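Local coordinates for bacterial transferase hexapeptide (Three repeats) family protein (Acinetobacter baumannii, PDB 4M9C), which probably transfers an acetyl group to a UDP-sugar amine during the biosynthesis of UDP-N,N'-diacetylbacillosamine, at residues A[159-164]-A[180-185]; A[186-191]-A[202-207]. All blocks are in the same frame, centred on the assembly; numbering follows the deposited sequence.

Contact 1. Residues A[159-164]-A[180-185]; sequences HIEDHA and PLIIGK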
ATOM      1  N   HIS A 159      11.307   9.637  15.700  1.00 29.15           N
ATOM      2  CA  HIS A 159      11.894   8.719  16.665  1.00 28.64           C
ATOM      3  C   HIS A 159      10.758   8.069  17.448  1.00 31.84           C
ATOM      4  O   HIS A 159       9.990   8.747  18.134  1.00 29.27           O
ATOM      5  CB  HIS A 159      12.869   9.445  17.605  1.00 32.60           C
ATOM      6  CG  HIS A 159      14.036  10.075  16.902  1.00 38.49           C
ATOM      7  ND1 HIS A 159      15.039  10.745  17.572  1.00 40.42           N
ATOM      8  CD2 HIS A 159      14.362  10.132  15.588  1.00 37.06           C
ATOM      9  CE1 HIS A 159      15.932  11.183  16.704  1.00 42.58           C
ATOM     10  NE2 HIS A 159      15.545  10.826  15.492  1.00 40.56           N
ATOM     11  N   ILE A 160      10.626   6.760  17.299  1.00 30.84           N
ATOM     12  CA  ILE A 160       9.584   6.004  17.985  1.00 31.74           C
ATOM     13  C   ILE A 160      10.261   5.173  19.061  1.00 32.91           C
ATOM     14  O   ILE A 160      11.054   4.291  18.762  1.00 29.69           O
ATOM     15  CB  ILE A 160       8.819   5.100  17.002  1.00 29.88           C
ATOM     16  CG1 ILE A 160       8.123   5.969  15.944  1.00 26.84           C
ATOM     17  CG2 ILE A 160       7.808   4.242  17.733  1.00 28.68           C
ATOM     18  CD1 ILE A 160       7.380   5.191  14.889  1.00 28.45           C
ATOM     19  N   GLU A 161       9.978   5.483  20.320  1.00 29.27           N
ATOM     20  CA  GLU A 161      10.706   4.864  21.423  1.00 30.28           C
ATOM     21  C   GLU A 161      10.127   3.500  21.814  1.00 30.50           C
ATOM     22  O   GLU A 161       9.090   3.099  21.297  1.00 27.75           O
ATOM     23  CB  GLU A 161      10.761   5.834  22.612  1.00 37.73           C
ATOM     24  CG  GLU A 161      11.565   7.089  22.281  1.00 35.29           C
ATOM     25  CD  GLU A 161      11.445   8.167  23.337  1.00 44.66           C
ATOM     26  OE1 GLU A 161      10.654   7.994  24.286  1.00 50.48           O
ATOM     27  OE2 GLU A 161      12.145   9.197  23.218  1.00 58.07           O
ATOM     28  N   ASP A 162      10.816   2.791  22.708  1.00 30.63           N
ATOM     29  CA  ASP A 162      10.436   1.433  23.104  1.00 28.86           C
ATOM     30  C   ASP A 162       8.946   1.220  23.323  1.00 28.98           C
ATOM     31  O   ASP A 162       8.262   2.077  23.882  1.00 33.79           O
ATOM     32  CB  ASP A 162      11.174   1.018  24.383  1.00 31.82           C
ATOM     33  CG  ASP A 162      12.671   0.877  24.179  1.00 35.11           C
ATOM     34  OD1 ASP A 162      13.356   0.494  25.153  1.00 40.93           O
ATOM     35  OD2 ASP A 162      13.166   1.121  23.050  1.00 34.18           O
ATOM     36  N   HIS A 163       8.452   0.066  22.884  1.00 25.28           N
ATOM     37  CA  HIS A 163       7.106  -0.392  23.238  1.00 26.58           C
ATOM     38  C   HIS A 163       5.946   0.435  22.692  1.00 28.09           C
ATOM     39  O   HIS A 163       4.799   0.195  23.049  1.00 29.09           O
ATOM     40  CB  HIS A 163       6.978  -0.573  24.765  1.00 27.15           C
ATOM     41  CG  HIS A 163       7.649  -1.813  25.266  1.00 30.22           C
ATOM     42  ND1 HIS A 163       7.089  -3.066  25.124  1.00 30.36           N
ATOM     43  CD2 HIS A 163       8.849  -2.002  25.864  1.00 30.02           C
ATOM     44  CE1 HIS A 163       7.908  -3.972  25.633  1.00 28.48           C
ATOM     45  NE2 HIS A 163       8.978  -3.352  26.097  1.00 28.46           N
ATOM     46  N   ALA A 164       6.227   1.399  21.824  1.00 26.66           N
ATOM     47  CA  ALA A 164       5.147   2.147  21.193  1.00 24.33           C
ATOM     48  C   ALA A 164       4.340   1.246  20.240  1.00 26.32           C
ATOM     49  O   ALA A 164       4.872   0.298  19.671  1.00 27.32           O
ATOM     50  CB  ALA A 164       5.697   3.338  20.467  1.00 24.24           C
ATOM     51  N   PRO A 180      13.242  16.150  15.514  1.00 32.02           N
ATOM     52  CA  PRO A 180      12.501  14.929  15.190  1.00 32.45           C
ATOM     53  C   PRO A 180      11.137  14.935  15.863  1.00 34.01           C
ATOM     54  O   PRO A 180      10.989  15.506  16.942  1.00 34.80           O
ATOM     55  CB  PRO A 180      13.367  13.827  15.796  1.00 32.56           C
ATOM     56  CG  PRO A 180      14.195  14.506  16.826  1.00 37.83           C
ATOM     57  CD  PRO A 180      14.473  15.860  16.266  1.00 34.02           C
ATOM     58  N   LEU A 181      10.143  14.330  15.224  1.00 34.79           N
ATOM     59  CA  LEU A 181       8.873  14.088  15.894  1.00 30.39           C
ATOM     60  C   LEU A 181       9.029  12.816  16.737  1.00 30.25           C
ATOM     61  O   LEU A 181       9.523  11.789  16.257  1.00 27.88           O
ATOM     62  CB  LEU A 181       7.735  13.953  14.881  1.00 29.80           C
ATOM     63  CG  LEU A 181       6.339  13.916  15.511  1.00 29.93           C
ATOM     64  CD1 LEU A 181       5.258  14.332  14.526  1.00 28.79           C
ATOM     65  CD2 LEU A 181       6.028  12.542  16.099  1.00 25.13           C
ATOM     66  N   ILE A 182       8.631  12.888  18.001  1.00 27.91           N
ATOM     67  CA  ILE A 182       8.848  11.779  18.916  1.00 27.27           C
ATOM     68  C   ILE A 182       7.543  11.129  19.341  1.00 28.07           C
ATOM     69  O   ILE A 182       6.596  11.811  19.738  1.00 30.76           O
ATOM     70  CB  ILE A 182       9.607  12.239  20.171  1.00 33.97           C
ATOM     71  CG1 ILE A 182      10.962  12.838  19.784  1.00 36.31           C
ATOM     72  CG2 ILE A 182       9.781  11.087  21.145  1.00 33.06           C
ATOM     73  CD1 ILE A 182      11.660  13.527  20.931  1.00 42.20           C
ATOM     74  N   ILE A 183       7.499   9.809  19.218  1.00 27.89           N
ATOM     75  CA  ILE A 183       6.436   8.992  19.779  1.00 27.40           C
ATOM     76  C   ILE A 183       7.007   8.379  21.053  1.00 29.32           C
ATOM     77  O   ILE A 183       7.932   7.574  20.997  1.00 30.07           O
ATOM     78  CB  ILE A 183       6.036   7.855  18.820  1.00 26.61           C
ATOM     79  CG1 ILE A 183       5.568   8.427  17.480  1.00 24.50           C
ATOM     80  CG2 ILE A 183       4.937   6.993  19.433  1.00 25.48           C
ATOM     81  CD1 ILE A 183       4.442   9.444  17.614  1.00 22.16           C
ATOM     82  N   GLY A 184       6.470   8.770  22.202  1.00 30.36           N
ATOM     83  CA  GLY A 184       7.058   8.374  23.476  1.00 28.50           C
ATOM     84  C   GLY A 184       6.975   6.901  23.840  1.00 29.44           C
ATOM     85  O   GLY A 184       6.143   6.150  23.325  1.00 26.08           O
ATOM     86  N   LYS A 185       7.858   6.487  24.742  1.00 25.98           N
ATOM     87  CA  LYS A 185       7.906   5.107  25.182  1.00 28.53           C
ATOM     88  C   LYS A 185       6.514   4.607  25.604  1.00 28.37           C
ATOM     89  O   LYS A 185       5.824   5.247  26.397  1.00 28.86           O
ATOM     90  CB  LYS A 185       8.932   4.967  26.309  1.00 35.22           C
ATOM     91  CG  LYS A 185       8.930   3.624  27.002  1.00 41.60           C
ATOM     92  CD  LYS A 185      10.118   3.483  27.954  1.00 47.43           C
ATOM     93  CE  LYS A 185       9.969   2.233  28.834  1.00 50.12           C
ATOM     94  NZ  LYS A 185       9.681   1.006  28.023  1.00 35.97           N
TER
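Pro-180 lies over one face of the His-159 imidazole, its CB almost on the ring normal and 3.7 Å from the centroid, a CH-pi contact. With CG anti to the carbonyl carbon (chi1 -61°), the ring lies where Pro-180 can cover it. Behind this pair the strands 158-160 and 181-183 run parallel. His-159 is gripped at both backbone ends: its N donates to Leu-181 O and its O accepts from Ile-183 N, 2.9 Å each. Ile-183 O then takes a nearly straight bond from Glu-161 N at 3.0 Å.

On the buried face, Ile-160 and Ile-183 lie side by side, CG1 to CG1 at 3.9 Å, and the CG2 branch of Ile-183 meets the Ala-164 methyl. Just past its strand, Glu-161 extends beyond CG so that its carboxylate reaches the partner segment between Ile-182 and Lys-185. OE1 receives a weak bond from Lys-185 N at 3.2 Å, while OE2 rests against Ile-182 CG2.

Beyond the strands, a type II turn from Glu-161 to Ala-164 carries Asp-162 and His-163 round the corner. Lys-185 runs alongside His-163, with Lys-185 NZ 3.8 Å from His-163 CD2. Outside the pair, Asp-162 OD2 accepts from Asp-144 N, and His-163 ND1 is hydrogen-bonded to Ser-73 OG while NE2 has a weak hydrogen bond to Glu-77 OE2. Strands 158-160 and 181-183 belong to successive coils of the left-handed beta-helix, joined by main-chain bonds with an aliphatic interior. Lys-185 NZ stays 4.7 Å from Asp-162 OD1, so any attraction between their charges is probably secondary to the backbone pairing.

Contact 2. Residues A[186-191]-A[202-207]; sequences GAIVGM and GVTVVG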
ATOM      1  N   GLY A 186       6.089   3.488  25.023  1.00 27.87           N
ATOM      2  CA  GLY A 186       4.829   2.861  25.376  1.00 27.54           C
ATOM      3  C   GLY A 186       3.580   3.620  24.968  1.00 26.92           C
ATOM      4  O   GLY A 186       2.469   3.262  25.370  1.00 26.33           O
ATOM      5  N   ALA A 187       3.735   4.673  24.177  1.00 25.19           N
ATOM      6  CA  ALA A 187       2.562   5.389  23.701  1.00 24.54           C
ATOM      7  C   ALA A 187       1.744   4.478  22.789  1.00 24.44           C
ATOM      8  O   ALA A 187       2.242   3.471  22.274  1.00 24.08           O
ATOM      9  CB  ALA A 187       2.961   6.680  22.975  1.00 24.06           C
ATOM     10  N   ILE A 188       0.485   4.840  22.595  1.00 23.73           N
ATOM     11  CA  ILE A 188      -0.402   4.131  21.699  1.00 23.66           C
ATOM     12  C   ILE A 188      -1.004   5.135  20.716  1.00 27.62           C
ATOM     13  O   ILE A 188      -1.755   6.022  21.111  1.00 24.66           O
ATOM     14  CB  ILE A 188      -1.558   3.492  22.490  1.00 24.17           C
ATOM     15  CG1 ILE A 188      -1.027   2.429  23.457  1.00 27.14           C
ATOM     16  CG2 ILE A 188      -2.610   2.930  21.556  1.00 23.79           C
ATOM     17  CD1 ILE A 188      -2.106   1.812  24.310  1.00 27.28           C
ATOM     18  N   VAL A 189      -0.675   5.004  19.437  1.00 23.67           N
ATOM     19  CA  VAL A 189      -1.302   5.838  18.415  1.00 23.28           C
ATOM     20  C   VAL A 189      -2.500   5.053  17.889  1.00 24.68           C
ATOM     21  O   VAL A 189      -2.337   3.950  17.358  1.00 24.67           O
ATOM     22  CB  VAL A 189      -0.302   6.148  17.262  1.00 24.75           C
ATOM     23  CG1 VAL A 189      -1.002   6.831  16.094  1.00 21.06           C
ATOM     24  CG2 VAL A 189       0.853   7.000  17.778  1.00 23.90           C
ATOM     25  N   GLY A 190      -3.702   5.594  18.043  1.00 23.53           N
ATOM     26  CA  GLY A 190      -4.902   4.823  17.755  1.00 25.22           C
ATOM     27  C   GLY A 190      -5.088   4.615  16.266  1.00 28.02           C
ATOM     28  O   GLY A 190      -4.550   5.377  15.479  1.00 23.08           O
ATOM     29  N   MET A 191      -5.844   3.593  15.872  1.00 29.95           N
ATOM     30  CA  MET A 191      -6.141   3.409  14.455  1.00 27.85           C
ATOM     31  C   MET A 191      -6.652   4.694  13.816  1.00 27.47           C
ATOM     32  O   MET A 191      -7.449   5.435  14.399  1.00 26.33           O
ATOM     33  CB  MET A 191      -7.171   2.302  14.242  1.00 25.93           C
ATOM     34  CG  MET A 191      -8.506   2.578  14.882  1.00 37.94           C
ATOM     35  SD  MET A 191      -9.695   1.258  14.535  1.00 42.61           S
ATOM     36  CE  MET A 191      -9.468   1.107  12.766  1.00 17.81           C
ATOM     37  N   GLY A 202       3.629   6.873  27.184  1.00 27.34           N
ATOM     38  CA  GLY A 202       2.583   6.249  27.968  1.00 30.69           C
ATOM     39  C   GLY A 202       1.161   6.741  27.770  1.00 29.49           C
ATOM     40  O   GLY A 202       0.282   6.338  28.518  1.00 26.51           O
ATOM     41  N   VAL A 203       0.914   7.592  26.777  1.00 25.38           N
ATOM     42  CA  VAL A 203      -0.454   8.050  26.540  1.00 25.62           C
ATOM     43  C   VAL A 203      -1.005   7.483  25.244  1.00 29.00           C
ATOM     44  O   VAL A 203      -0.262   6.910  24.446  1.00 28.03           O
ATOM     45  CB  VAL A 203      -0.569   9.585  26.523  1.00 28.18           C
ATOM     46  CG1 VAL A 203       0.011  10.162  27.792  1.00 26.40           C
ATOM     47  CG2 VAL A 203       0.120  10.159  25.297  1.00 26.81           C
ATOM     48  N   THR A 204      -2.313   7.599  25.050  1.00 24.72           N
ATOM     49  CA  THR A 204      -2.895   7.207  23.776  1.00 27.36           C
ATOM     50  C   THR A 204      -3.423   8.446  23.068  1.00 30.10           C
ATOM     51  O   THR A 204      -3.886   9.390  23.719  1.00 26.38           O
ATOM     52  CB  THR A 204      -4.042   6.201  23.959  1.00 28.19           C
ATOM     53  OG1 THR A 204      -5.205   6.889  24.410  1.00 32.54           O
ATOM     54  CG2 THR A 204      -3.664   5.137  24.972  1.00 26.78           C
ATOM     55  N   VAL A 205      -3.331   8.458  21.740  1.00 25.56           N
ATOM     56  CA  VAL A 205      -3.939   9.527  20.952  1.00 24.33           C
ATOM     57  C   VAL A 205      -4.880   8.931  19.911  1.00 27.42           C
ATOM     58  O   VAL A 205      -4.720   7.780  19.518  1.00 24.18           O
ATOM     59  CB  VAL A 205      -2.888  10.415  20.263  1.00 27.03           C
ATOM     60  CG1 VAL A 205      -2.012  11.102  21.294  1.00 26.83           C
ATOM     61  CG2 VAL A 205      -2.040   9.599  19.272  1.00 21.60           C
ATOM     62  N   VAL A 206      -5.862   9.710  19.470  1.00 28.53           N
ATOM     63  CA  VAL A 206      -6.774   9.274  18.419  1.00 24.46           C
ATOM     64  C   VAL A 206      -7.232  10.498  17.652  1.00 25.60           C
ATOM     65  O   VAL A 206      -7.093  11.623  18.139  1.00 28.19           O
ATOM     66  CB  VAL A 206      -8.036   8.571  18.982  1.00 24.24           C
ATOM     67  CG1 VAL A 206      -7.660   7.412  19.865  1.00 33.40           C
ATOM     68  CG2 VAL A 206      -8.889   9.561  19.751  1.00 28.71           C
ATOM     69  N   GLY A 207      -7.764  10.280  16.452  1.00 24.45           N
ATOM     70  CA  GLY A 207      -8.403  11.342  15.686  1.00 27.47           C
ATOM     71  C   GLY A 207      -7.560  12.058  14.638  1.00 27.56           C
ATOM     72  O   GLY A 207      -6.365  11.803  14.485  1.00 25.75           O
TER
HETATM   73  O   HOH W   1      -8.278   8.025  14.831  1.00 27.72           O
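Gly-186 and Gly-202 open the contact as neighbouring backbones, Gly-186 C being 3.9 Å from Gly-202 N. At Ala-187 the CB and CA both lie against Val-203 O, which also accepts the N-H of Ile-188 at 2.9 Å. Ile-188 makes the closest side-chain pairing, with Thr-204: Thr-204 CG2 fits against Ile-188 CB at 3.6 Å and Ile-188 CD1 at 3.7 Å, the two side chains lying side by side on one face of the sheet. Thr-204 OG1 sits between the backbone N and the carbonyl carbon (chi1 77°), which leaves the methyl beside Ile-188, and OG1 accepts from Glu-214 N on strand 211-214. Ile-188 O takes the N-H of Val-205 at 3.0 Å.

Strands 188-189 and 204-206 pair in parallel here, on one side of the left-handed beta-helix, and strand 211-214 then adds antiparallel to 204-206 near the C-terminus.

Val-189 turns to the opposite, buried face, where its CG2 packs loosely on Val-205 CG2 at 4.2 Å. Gly-190 gives its N-H to Val-205 O at 2.8 Å. At Met-191 a water bridges the two backbones, donating to Met-191 O and accepting from Gly-207 N, while the Met-191 side chain packs on Lys-173 of the second subunit.

Overall arrangement
Contacts 1 and 2 follow one another along the chain, their centres about 11 Å apart, and lie on two different sheets of the beta-helix. Asp-162 O and Gly-186 N, at 2.8 Å, probably form a hydrogen bond joining them at the corner where strand 181-183 leads into 188-189. Each combines a buried aliphatic face with a more exposed one and has three main-chain hydrogen bonds; contact 1 adds the weak Lys-185 N to Glu-161 OE1 bond, an aromatic contact and ties to helix 73-85 through His-163. Contact 2 is largely aliphatic and glycine-rich, with Thr-204 as its polar side chain, gains an antiparallel neighbour, 211-214, and touches another subunit at Met-191, whereas no other chain reaches contact 1.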